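Local coordinates for protein Alpha/beta hydrolase (Streptomyces albidoflavus, PDB 6KSU) that probably cyclises non-ribosomal peptides by macrolactamization, coupling chain ends of opposite chirality, as a stand-alone cyclase built on a penicillin-binding-protein-like fold, at residues Arg40-Thr45 with Gly355-Glu360; Gly46-Val51 with Pro75-Pro80; Ala223-Ala228 with Val258-Asp263; Thr262-Ala267 with Ala345-Ala350. One frame throughout, in Å; residues are numbered along the deposited sequence.

Contact 1 (Arg40-Thr45 with Gly355-Glu360); sequences REHRVT and GPKLWE
His42 carries its ring anti to the carbonyl carbon (chi1 -61°), and Lys357 sends CG anti to its backbone N (chi1 -174°); these two rotations lay the lysine methylene against the imidazole. CG of Lys357 sits over one face, displaced toward the rim, 3.5 Å from CE1 of His42. Measured to the centroid of the His42 ring, Lys357 CG is at 3.8 Å and 25° off the normal, a CH-pi contact. Bends at chi2 and chi3 fold the chain so that CE also stays by the ring, 3.9 Å from His42 CE1, while NZ of Lys357 turns to a salt bridge with OE2 of Glu360 at 3.3 Å. Elsewhere in the contact, Val44 and Leu358 meet at about a right angle, CG2 of Val44 lying 4.1 Å from CB of Leu358. The segment 40-45 is the exit of helix 23-41: Arg43, with positive phi, closes it in a Schellman motif and turns the chain toward strand 46-53. Helix 355-365 packs against that exit, and Leu358 continues onto Leu38 and Val39. The junction rests on van der Waals and CH-pi contacts: NE2 of His42 is buried without a polar partner, and the lysine's charge is directed to its own helix.

Contact 2 (Gly46-Val51 with Pro75-Pro80); sequences GAQLSV and PRTGFP
Gln48 and Phe79 approach each other aslant, the carboxamide plane turned 44° from the ring, so the pair is neither a flat stack nor a T-shaped one. CD of Gln48 comes to 3.3 Å from CE2 of Phe79, and OE1 of Gln48 lies equally near CD2 of Phe79. CG of Gln48 touches the same corner, 3.6 Å from CE2 of Phe79. With CG beside the backbone N (chi1 -58°) and the chain extended beyond it, the glutamine spans the gap from strand 46-53 to the loop at 75-78. There NE2 donates to the backbone O of Thr77 at 2.8 Å; the bond is bent, 142° at the hydrogen, and the acceptor is tilted out of the amide plane. At the far side of the ring, O of Gly46 is near the ring plane, 3.9 Å from CE1 of Phe79. The contact ties an inner strand of the main antiparallel sheet to the segment entering strand 79-80. Further bonds, from NE2 to Thr74 O and to OE1 from Ala261 N and Thr349 OG1, add to the grip on the amide. Gripped at both ends, this buried carboxamide is fixed in rotation, its polar atoms bonded although an aromatic ring leans against it.

Contact 3 (Ala223-Ala228 with Val258-Asp263); sequences AARPVA and VGSATD
A capping box opens helix 261-268, and Arg225 pairs with its acidic member, Asp263. Within the box, Asp263 N donates to OG of Ser260 at 2.8 Å, and Ser260 N returns a bond of 3.1 Å to OD2 of Asp263. The arginine, reaching from the loop 223-228 with its chain extended from CG to NE, meets the carboxylate from the opposite direction. Both terminal nitrogens grip one oxygen end-on: NH1 of Arg225 stands 2.9 Å and NH2 of Arg225 3.0 Å from OD2 of Asp263. That oxygen lies in the guanidinium plane, whereas the carboxylate plane is turned 65° away; NH1 comes nearly along the C-O axis and NH2 from the syn side, tilted from the carboxylate plane. CA of Gly259 covers one guanidinium face, 3.6 Å from NH1 of Arg225, and CB of Ser260 lies obliquely, 3.5 Å from NH2 of Arg225. NH2 also donates to O of Arg76, which brings the loop before strand 79-80 into the same network. Farther along, CG1 of Val227 packs 3.7 Å from CG1 of Val258, the two valines crossing at about a right angle. OD2 thus takes three N-H groups, two of them from a cation, an arrangement that would probably favour the ionised carboxylate and joins the loop 223-228 to the start of the helix.

Contact 4 (Thr262-Ala267 with Ala345-Ala350); sequences TDLVTA and ALALTA
Val265 lies over Ala345 and Ala347 where helix 261-268 packs on the central antiparallel sheet of the beta-lactamase and penicillin-binding-protein fold. From its CB two methyls diverge. CG1, anti to the backbone N (chi1 170°), goes to the methyl of Ala345, 4.2 Å from that CB. CG2 sits over the strand itself: it is 4.1 Å from CA of Leu346, 3.8 Å from N of Ala347 and the same distance from CB of Ala347. The preceding residue, Leu264, joins in with its CB, 3.8 Å from CB of Ala347, and with CD1, so that the methyl of Ala347 is touched by both Leu264 and Val265. The short segments run roughly antiparallel, at 152°, with their axes 7.2 Å apart at closest approach, a close spacing consistent with the small alanines on this face of strand 344-350. Leu346 and Leu348 point their CB atoms to the other face of the sheet, where Trp359 of helix 355-365 meets both; the strand is therefore sandwiched between helices. Leu264 also touches Leu88 of helix 85-98, and Val265 reaches Ser50 and Tyr52 on the adjacent strand. Away from the strand, the helix satisfies a hydroxyl internally: O of Thr262 accepts N of Thr266 from one face of its carbonyl plane and, from the opposite face, OG1 of Thr266 at 2.8 Å.

All four contacts are largely buried, but contact 4 lies deepest, its centre about 14 Å from the centre of the chain, against 18 to 19 Å for the other three. Contacts 1 and 4 are apolar across their segments and lie on the two faces of the main sheet; helix 355-365 follows strand 344-350 in the chain, and Val44 and Gly355 of contact 1 both touch Ala350 at the end of that strand. Contacts 2 and 3, only about 8 Å apart between centres, centre on polar groups, an amide in one and an ion pair in the other, and meet through neighbouring strands 79-80 and 258-259. Contacts 3 and 4 share Thr262 and Asp263: one uses the helix start, the other its sheet-facing side.

Contact 1 (Arg40-Thr45 with Gly355-Glu360)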
loop_
_atom_site.group_PDB
_atom_site.type_symbol
_atom_site.label_atom_id
_atom_site.label_comp_id
_atom_site.label_asym_id
_atom_site.label_seq_id
_atom_site.Cartn_x
_atom_site.Cartn_y
_atom_site.Cartn_z
ATOM N N ARG A 40 19.866 -14.465 -2.838
ATOM C CA ARG A 40 20.553 -15.183 -3.903
ATOM C C ARG A 40 19.609 -16.164 -4.595
ATOM O O ARG A 40 19.446 -16.128 -5.818
ATOM C CB ARG A 40 21.786 -15.895 -3.329
ATOM C CG ARG A 40 23.074 -15.093 -3.492
ATOM C CD ARG A 40 24.183 -15.426 -2.482
ATOM N NE ARG A 40 25.103 -14.290 -2.465
ATOM C CZ ARG A 40 26.026 -14.059 -3.397
ATOM N NH1 ARG A 40 26.207 -14.920 -4.392
ATOM N NH2 ARG A 40 26.776 -12.966 -3.335
ATOM N N GLU A 41 18.936 -17.004 -3.814
ATOM C CA GLU A 41 18.037 -18.011 -4.369
ATOM C C GLU A 41 16.986 -17.416 -5.314
ATOM O O GLU A 41 16.658 -18.024 -6.336
ATOM C CB GLU A 41 17.380 -18.766 -3.218
ATOM C CG GLU A 41 16.193 -19.601 -3.590
ATOM C CD GLU A 41 15.773 -20.494 -2.443
ATOM O OE1 GLU A 41 14.574 -20.817 -2.349
ATOM O OE2 GLU A 41 16.646 -20.868 -1.628
ATOM N N HIS A 42 16.452 -16.231 -5.010
ATOM C CA HIS A 42 15.538 -15.561 -5.939
ATOM C C HIS A 42 16.250 -14.546 -6.837
ATOM O O HIS A 42 15.595 -13.871 -7.642
ATOM C CB HIS A 42 14.386 -14.880 -5.177
ATOM C CG HIS A 42 13.539 -15.830 -4.381
ATOM N ND1 HIS A 42 12.894 -16.908 -4.946
ATOM C CD2 HIS A 42 13.267 -15.889 -3.056
ATOM C CE1 HIS A 42 12.254 -17.583 -4.007
ATOM N NE2 HIS A 42 12.468 -16.988 -2.849
ATOM N N ARG A 43 17.573 -14.443 -6.727
ATOM C CA ARG A 43 18.400 -13.552 -7.543
ATOM C C ARG A 43 17.851 -12.123 -7.598
ATOM O O ARG A 43 17.686 -11.517 -8.660
ATOM C CB ARG A 43 18.607 -14.144 -8.930
ATOM C CG ARG A 43 19.579 -15.324 -8.886
ATOM C CD ARG A 43 20.484 -15.366 -10.120
ATOM N NE ARG A 43 19.758 -15.080 -11.355
ATOM C CZ ARG A 43 18.737 -15.801 -11.807
ATOM N NH1 ARG A 43 18.320 -16.869 -11.140
ATOM N NH2 ARG A 43 18.134 -15.456 -12.937
ATOM N N VAL A 44 17.623 -11.567 -6.405
ATOM C CA VAL A 44 17.330 -10.147 -6.253
ATOM C C VAL A 44 18.583 -9.321 -6.510
ATOM O O VAL A 44 19.665 -9.641 -6.001
ATOM C CB VAL A 44 16.777 -9.896 -4.845
ATOM C CG1 VAL A 44 16.470 -8.439 -4.662
ATOM C CG2 VAL A 44 15.517 -10.765 -4.645
ATOM N N THR A 45 18.442 -8.249 -7.302
ATOM C CA THR A 45 19.582 -7.374 -7.577
ATOM C C THR A 45 20.197 -6.829 -6.294
ATOM O O THR A 45 21.419 -6.889 -6.104
ATOM C CB THR A 45 19.193 -6.210 -8.492
ATOM O OG1 THR A 45 18.553 -6.715 -9.673
ATOM C CG2 THR A 45 20.455 -5.459 -8.926
ATOM N N GLY A 355 11.506 -9.140 -5.838
ATOM C CA GLY A 355 11.178 -8.663 -4.508
ATOM C C GLY A 355 9.977 -9.317 -3.852
ATOM O O GLY A 355 10.057 -9.785 -2.709
ATOM N N PRO A 356 8.835 -9.360 -4.554
ATOM C CA PRO A 356 7.649 -10.003 -3.961
ATOM C C PRO A 356 7.849 -11.451 -3.564
ATOM O O PRO A 356 7.374 -11.846 -2.492
ATOM C CB PRO A 356 6.599 -9.859 -5.066
ATOM C CG PRO A 356 6.981 -8.581 -5.712
ATOM C CD PRO A 356 8.480 -8.634 -5.782
ATOM N N LYS A 357 8.540 -12.262 -4.371
ATOM C CA LYS A 357 8.736 -13.645 -3.956
ATOM C C LYS A 357 9.738 -13.737 -2.814
ATOM O O LYS A 357 9.609 -14.608 -1.949
ATOM C CB LYS A 357 9.148 -14.506 -5.160
ATOM C CG LYS A 357 9.253 -16.002 -4.879
ATOM C CD LYS A 357 8.042 -16.583 -4.118
ATOM C CE LYS A 357 8.530 -17.441 -2.918
ATOM N NZ LYS A 357 7.522 -17.827 -1.881
ATOM N N LEU A 358 10.705 -12.820 -2.762
ATOM C CA LEU A 358 11.594 -12.745 -1.604
ATOM C C LEU A 358 10.818 -12.397 -0.338
ATOM O O LEU A 358 11.079 -12.949 0.744
ATOM C CB LEU A 358 12.704 -11.712 -1.850
ATOM C CG LEU A 358 13.671 -11.529 -0.684
ATOM C CD1 LEU A 358 14.665 -12.657 -0.636
ATOM C CD2 LEU A 358 14.424 -10.210 -0.754
ATOM N N TRP A 359 9.873 -11.467 -0.439
ATOM C CA TRP A 359 9.050 -11.168 0.730
ATOM C C TRP A 359 8.271 -12.402 1.168
ATOM O O TRP A 359 8.259 -12.754 2.355
ATOM C CB TRP A 359 8.097 -10.011 0.443
ATOM C CG TRP A 359 7.148 -9.736 1.593
ATOM C CD1 TRP A 359 5.780 -9.841 1.581
ATOM C CD2 TRP A 359 7.503 -9.317 2.917
ATOM N NE1 TRP A 359 5.266 -9.511 2.813
ATOM C CE2 TRP A 359 6.302 -9.178 3.647
ATOM C CE3 TRP A 359 8.718 -9.030 3.551
ATOM C CZ2 TRP A 359 6.285 -8.771 4.974
ATOM C CZ3 TRP A 359 8.699 -8.628 4.864
ATOM C CH2 TRP A 359 7.483 -8.505 5.568
ATOM N N GLU A 360 7.634 -13.087 0.210
ATOM C CA GLU A 360 6.848 -14.278 0.531
ATOM C C GLU A 360 7.716 -15.351 1.187
ATOM O O GLU A 360 7.378 -15.871 2.258
ATOM C CB GLU A 360 6.167 -14.797 -0.736
ATOM C CG GLU A 360 5.296 -16.023 -0.548
ATOM C CD GLU A 360 4.697 -16.535 -1.865
ATOM O OE1 GLU A 360 4.700 -15.787 -2.872
ATOM O OE2 GLU A 360 4.233 -17.696 -1.888
#

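Contact 2 (Gly46-Val51 with Pro75-Pro80)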
loop_
_atom_site.group_PDB
_atom_site.type_symbol
_atom_site.label_atom_id
_atom_site.label_comp_id
_atom_site.label_asym_id
_atom_site.label_seq_id
_atom_site.Cartn_x
_atom_site.Cartn_y
_atom_site.Cartn_z
ATOM N N GLY A 46 19.368 -6.289 -5.404
ATOM C CA GLY A 46 19.820 -5.714 -4.148
ATOM C C GLY A 46 18.645 -5.614 -3.202
ATOM O O GLY A 46 17.478 -5.596 -3.618
ATOM N N ALA A 47 18.955 -5.578 -1.911
ATOM C CA ALA A 47 17.871 -5.592 -0.940
ATOM C C ALA A 47 18.376 -5.053 0.381
ATOM O O ALA A 47 19.579 -5.068 0.672
ATOM C CB ALA A 47 17.289 -7.011 -0.774
ATOM N N GLN A 48 17.434 -4.548 1.169
ATOM C CA GLN A 48 17.689 -4.187 2.556
ATOM C C GLN A 48 16.620 -4.839 3.404
ATOM O O GLN A 48 15.452 -4.888 3.006
ATOM C CB GLN A 48 17.666 -2.670 2.812
ATOM C CG GLN A 48 18.634 -1.850 1.997
ATOM C CD GLN A 48 18.269 -0.366 2.022
ATOM O OE1 GLN A 48 17.097 -0.005 2.119
ATOM N NE2 GLN A 48 19.282 0.498 1.953
ATOM N N LEU A 49 17.035 -5.357 4.556
ATOM C CA LEU A 49 16.130 -5.864 5.573
ATOM C C LEU A 49 16.564 -5.267 6.899
ATOM O O LEU A 49 17.740 -5.350 7.278
ATOM C CB LEU A 49 16.124 -7.400 5.625
ATOM C CG LEU A 49 15.310 -8.058 6.751
ATOM C CD1 LEU A 49 13.776 -8.017 6.475
ATOM C CD2 LEU A 49 15.769 -9.478 6.970
ATOM N N SER A 50 15.644 -4.607 7.577
ATOM C CA SER A 50 15.942 -4.049 8.887
ATOM C C SER A 50 14.909 -4.580 9.856
ATOM O O SER A 50 13.723 -4.563 9.547
ATOM C CB SER A 50 15.928 -2.522 8.849
ATOM O OG SER A 50 16.931 -2.041 7.964
ATOM N N VAL A 51 15.363 -5.066 11.006
ATOM C CA VAL A 51 14.499 -5.636 12.032
ATOM C C VAL A 51 14.793 -4.947 13.350
ATOM O O VAL A 51 15.937 -4.970 13.819
ATOM C CB VAL A 51 14.715 -7.146 12.187
ATOM C CG1 VAL A 51 13.702 -7.731 13.160
ATOM C CG2 VAL A 51 14.680 -7.824 10.830
ATOM N N PRO A 75 23.194 0.628 3.758
ATOM C CA PRO A 75 22.020 1.047 4.548
ATOM C C PRO A 75 21.571 2.468 4.250
ATOM O O PRO A 75 20.419 2.806 4.515
ATOM C CB PRO A 75 22.497 0.883 5.994
ATOM C CG PRO A 75 23.490 -0.254 5.908
ATOM C CD PRO A 75 24.224 0.006 4.614
ATOM N N ARG A 76 22.435 3.292 3.666
ATOM C CA ARG A 76 22.045 4.625 3.237
ATOM C C ARG A 76 21.184 4.598 1.976
ATOM O O ARG A 76 20.350 5.494 1.787
ATOM C CB ARG A 76 23.294 5.487 3.000
ATOM C CG ARG A 76 23.028 6.995 3.193
ATOM C CD ARG A 76 24.103 7.908 2.583
ATOM N NE ARG A 76 23.576 9.244 2.284
ATOM C CZ ARG A 76 24.196 10.158 1.540
ATOM N NH1 ARG A 76 25.383 9.891 1.003
ATOM N NH2 ARG A 76 23.631 11.339 1.321
ATOM N N THR A 77 21.409 3.621 1.091
ATOM C CA THR A 77 20.712 3.551 -0.187
ATOM C C THR A 77 19.200 3.678 0.004
ATOM O O THR A 77 18.596 2.996 0.834
ATOM C CB THR A 77 21.038 2.219 -0.889
ATOM O OG1 THR A 77 22.449 1.973 -0.862
ATOM C CG2 THR A 77 20.609 2.255 -2.324
ATOM N N GLY A 78 18.592 4.579 -0.777
ATOM C CA GLY A 78 17.154 4.707 -0.809
ATOM C C GLY A 78 16.504 3.906 -1.925
ATOM O O GLY A 78 16.928 3.967 -3.086
ATOM N N PHE A 79 15.442 3.196 -1.570
ATOM C CA PHE A 79 14.590 2.411 -2.443
ATOM C C PHE A 79 13.215 3.057 -2.549
ATOM O O PHE A 79 12.740 3.678 -1.597
ATOM C CB PHE A 79 14.426 0.989 -1.892
ATOM C CG PHE A 79 15.690 0.133 -1.962
ATOM C CD1 PHE A 79 15.722 -0.998 -2.774
ATOM C CD2 PHE A 79 16.811 0.429 -1.174
ATOM C CE1 PHE A 79 16.841 -1.794 -2.847
ATOM C CE2 PHE A 79 17.960 -0.364 -1.233
ATOM C CZ PHE A 79 17.980 -1.469 -2.069
ATOM N N PRO A 80 12.533 2.927 -3.676
ATOM C CA PRO A 80 11.151 3.442 -3.747
ATOM C C PRO A 80 10.252 2.708 -2.767
ATOM O O PRO A 80 10.184 1.478 -2.754
ATOM C CB PRO A 80 10.733 3.176 -5.195
ATOM C CG PRO A 80 11.853 2.391 -5.827
ATOM C CD PRO A 80 13.053 2.461 -4.963
#

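Contact 3 (Ala223-Ala228 with Val258-Asp263)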
loop_
_atom_site.group_PDB
_atom_site.type_symbol
_atom_site.label_atom_id
_atom_site.label_comp_id
_atom_site.label_asym_id
_atom_site.label_seq_id
_atom_site.Cartn_x
_atom_site.Cartn_y
_atom_site.Cartn_z
ATOM N N ALA A 223 24.725 17.110 -2.789
ATOM C CA ALA A 223 24.740 15.754 -3.322
ATOM C C ALA A 223 23.403 15.068 -3.057
ATOM O O ALA A 223 22.851 15.170 -1.957
ATOM C CB ALA A 223 25.887 14.958 -2.703
ATOM N N ALA A 224 22.870 14.391 -4.071
ATOM C CA ALA A 224 21.607 13.685 -3.900
ATOM C C ALA A 224 21.829 12.386 -3.137
ATOM O O ALA A 224 22.936 11.847 -3.089
ATOM C CB ALA A 224 20.950 13.386 -5.246
ATOM N N ARG A 225 20.760 11.900 -2.511
ATOM C CA ARG A 225 20.869 10.650 -1.781
ATOM C C ARG A 225 21.082 9.513 -2.775
ATOM O O ARG A 225 20.423 9.479 -3.808
ATOM C CB ARG A 225 19.611 10.397 -0.956
ATOM C CG ARG A 225 19.746 9.229 0.008
ATOM C CD ARG A 225 18.406 8.912 0.702
ATOM N NE ARG A 225 18.544 7.701 1.506
ATOM C CZ ARG A 225 17.678 7.305 2.423
ATOM N NH1 ARG A 225 16.581 8.022 2.665
ATOM N NH2 ARG A 225 17.914 6.185 3.095
ATOM N N PRO A 226 22.021 8.601 -2.521
ATOM C CA PRO A 226 22.177 7.466 -3.435
ATOM C C PRO A 226 20.899 6.637 -3.428
ATOM O O PRO A 226 20.328 6.345 -2.371
ATOM C CB PRO A 226 23.376 6.698 -2.868
ATOM C CG PRO A 226 23.492 7.131 -1.456
ATOM C CD PRO A 226 23.000 8.553 -1.420
ATOM N N VAL A 227 20.422 6.317 -4.623
ATOM C CA VAL A 227 19.152 5.636 -4.802
ATOM C C VAL A 227 19.389 4.338 -5.556
ATOM O O VAL A 227 20.338 4.209 -6.342
ATOM C CB VAL A 227 18.136 6.517 -5.557
ATOM C CG1 VAL A 227 17.609 7.575 -4.640
ATOM C CG2 VAL A 227 18.810 7.150 -6.775
ATOM N N ALA A 228 18.490 3.381 -5.324
ATOM C CA ALA A 228 18.487 2.133 -6.050
ATOM C C ALA A 228 17.615 2.272 -7.274
ATOM O O ALA A 228 16.538 2.863 -7.213
ATOM C CB ALA A 228 17.976 0.987 -5.179
ATOM N N VAL A 258 11.126 7.752 -1.279
ATOM C CA VAL A 258 12.305 6.940 -1.585
ATOM C C VAL A 258 13.177 6.896 -0.333
ATOM O O VAL A 258 13.642 7.939 0.137
ATOM C CB VAL A 258 13.092 7.529 -2.773
ATOM C CG1 VAL A 258 14.419 6.776 -3.011
ATOM C CG2 VAL A 258 12.194 7.573 -4.051
ATOM N N GLY A 259 13.367 5.715 0.232
ATOM C CA GLY A 259 14.204 5.624 1.410
ATOM C C GLY A 259 14.561 4.196 1.726
ATOM O O GLY A 259 14.348 3.288 0.914
ATOM N N SER A 260 15.052 3.996 2.941
ATOM C CA SER A 260 15.655 2.730 3.316
ATOM C C SER A 260 14.730 1.877 4.167
ATOM O O SER A 260 13.805 2.363 4.818
ATOM C CB SER A 260 16.950 2.960 4.093
ATOM O OG SER A 260 16.626 3.086 5.453
ATOM N N ALA A 261 15.050 0.589 4.208
ATOM C CA ALA A 261 14.419 -0.299 5.179
ATOM C C ALA A 261 14.495 0.287 6.575
ATOM O O ALA A 261 13.527 0.235 7.335
ATOM C CB ALA A 261 15.101 -1.676 5.154
ATOM N N THR A 262 15.659 0.831 6.940
ATOM C CA THR A 262 15.869 1.331 8.294
ATOM C C THR A 262 15.027 2.572 8.564
ATOM O O THR A 262 14.529 2.754 9.682
ATOM C CB THR A 262 17.358 1.617 8.500
ATOM O OG1 THR A 262 18.042 0.372 8.631
ATOM C CG2 THR A 262 17.619 2.463 9.765
ATOM N N ASP A 263 14.871 3.439 7.557
ATOM C CA ASP A 263 13.958 4.580 7.668
ATOM C C ASP A 263 12.538 4.126 8.041
ATOM O O ASP A 263 11.905 4.705 8.932
ATOM C CB ASP A 263 13.940 5.390 6.349
ATOM C CG ASP A 263 15.287 6.052 6.027
ATOM O OD1 ASP A 263 16.125 6.198 6.954
ATOM O OD2 ASP A 263 15.521 6.434 4.851
#

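Contact 4 (Thr262-Ala267 with Ala345-Ala350)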
loop_
_atom_site.group_PDB
_atom_site.type_symbol
_atom_site.label_atom_id
_atom_site.label_comp_id
_atom_site.label_asym_id
_atom_site.label_seq_id
_atom_site.Cartn_x
_atom_site.Cartn_y
_atom_site.Cartn_z
ATOM N N THR A 262 15.659 0.831 6.940
ATOM C CA THR A 262 15.869 1.331 8.294
ATOM C C THR A 262 15.027 2.572 8.564
ATOM O O THR A 262 14.529 2.754 9.682
ATOM C CB THR A 262 17.358 1.617 8.500
ATOM O OG1 THR A 262 18.042 0.372 8.631
ATOM C CG2 THR A 262 17.619 2.463 9.765
ATOM N N ASP A 263 14.871 3.439 7.557
ATOM C CA ASP A 263 13.958 4.580 7.668
ATOM C C ASP A 263 12.538 4.126 8.041
ATOM O O ASP A 263 11.905 4.705 8.932
ATOM C CB ASP A 263 13.940 5.390 6.349
ATOM C CG ASP A 263 15.287 6.052 6.027
ATOM O OD1 ASP A 263 16.125 6.198 6.954
ATOM O OD2 ASP A 263 15.521 6.434 4.851
ATOM N N LEU A 264 12.031 3.073 7.374
ATOM C CA LEU A 264 10.671 2.613 7.626
ATOM C C LEU A 264 10.528 2.041 9.023
ATOM O O LEU A 264 9.484 2.217 9.667
ATOM C CB LEU A 264 10.251 1.555 6.605
ATOM C CG LEU A 264 10.011 1.952 5.152
ATOM C CD1 LEU A 264 9.651 0.696 4.342
ATOM C CD2 LEU A 264 8.901 2.986 5.018
ATOM N N VAL A 265 11.541 1.309 9.488
ATOM C CA VAL A 265 11.517 0.811 10.864
ATOM C C VAL A 265 11.527 1.984 11.847
ATOM O O VAL A 265 10.815 1.979 12.858
ATOM C CB VAL A 265 12.694 -0.159 11.098
ATOM C CG1 VAL A 265 12.844 -0.513 12.562
ATOM C CG2 VAL A 265 12.506 -1.435 10.262
ATOM N N THR A 266 12.292 3.028 11.537
ATOM C CA THR A 266 12.348 4.182 12.426
ATOM C C THR A 266 10.975 4.830 12.552
ATOM O O THR A 266 10.509 5.107 13.660
ATOM C CB THR A 266 13.385 5.171 11.905
ATOM O OG1 THR A 266 14.684 4.534 11.881
ATOM C CG2 THR A 266 13.411 6.442 12.759
ATOM N N ALA A 267 10.287 5.037 11.418
ATOM C CA ALA A 267 8.943 5.615 11.445
ATOM C C ALA A 267 7.947 4.724 12.181
ATOM O O ALA A 267 6.932 5.212 12.681
ATOM C CB ALA A 267 8.457 5.886 10.019
ATOM N N ALA A 345 9.314 -4.471 14.626
ATOM C CA ALA A 345 9.101 -3.897 13.308
ATOM C C ALA A 345 10.189 -4.396 12.374
ATOM O O ALA A 345 11.354 -4.519 12.766
ATOM C CB ALA A 345 9.104 -2.370 13.344
ATOM N N LEU A 346 9.799 -4.687 11.140
ATOM C CA LEU A 346 10.742 -5.130 10.133
ATOM C C LEU A 346 10.292 -4.596 8.786
ATOM O O LEU A 346 9.095 -4.499 8.500
ATOM C CB LEU A 346 10.877 -6.653 10.091
ATOM C CG LEU A 346 9.755 -7.616 9.690
ATOM C CD1 LEU A 346 9.606 -7.706 8.229
ATOM C CD2 LEU A 346 10.153 -8.984 10.169
ATOM N N ALA A 347 11.254 -4.225 7.979
ATOM C CA ALA A 347 10.999 -3.621 6.690
ATOM C C ALA A 347 11.922 -4.280 5.698
ATOM O O ALA A 347 13.049 -4.648 6.041
ATOM C CB ALA A 347 11.234 -2.116 6.698
ATOM N N LEU A 348 11.428 -4.456 4.478
ATOM C CA LEU A 348 12.219 -5.055 3.417
ATOM C C LEU A 348 12.115 -4.145 2.211
ATOM O O LEU A 348 11.002 -3.749 1.837
ATOM C CB LEU A 348 11.713 -6.469 3.091
ATOM C CG LEU A 348 12.357 -7.191 1.921
ATOM C CD1 LEU A 348 13.760 -7.559 2.269
ATOM C CD2 LEU A 348 11.542 -8.404 1.496
ATOM N N THR A 349 13.264 -3.765 1.637
ATOM C CA THR A 349 13.274 -3.134 0.322
ATOM C C THR A 349 14.016 -4.039 -0.652
ATOM O O THR A 349 14.970 -4.724 -0.276
ATOM C CB THR A 349 13.878 -1.720 0.333
ATOM O OG1 THR A 349 15.236 -1.715 0.824
ATOM C CG2 THR A 349 13.013 -0.779 1.182
ATOM N N ALA A 350 13.530 -4.086 -1.891
ATOM C CA ALA A 350 14.177 -4.873 -2.923
ATOM C C ALA A 350 14.036 -4.114 -4.226
ATOM O O ALA A 350 13.064 -3.385 -4.428
ATOM C CB ALA A 350 13.592 -6.289 -3.023
#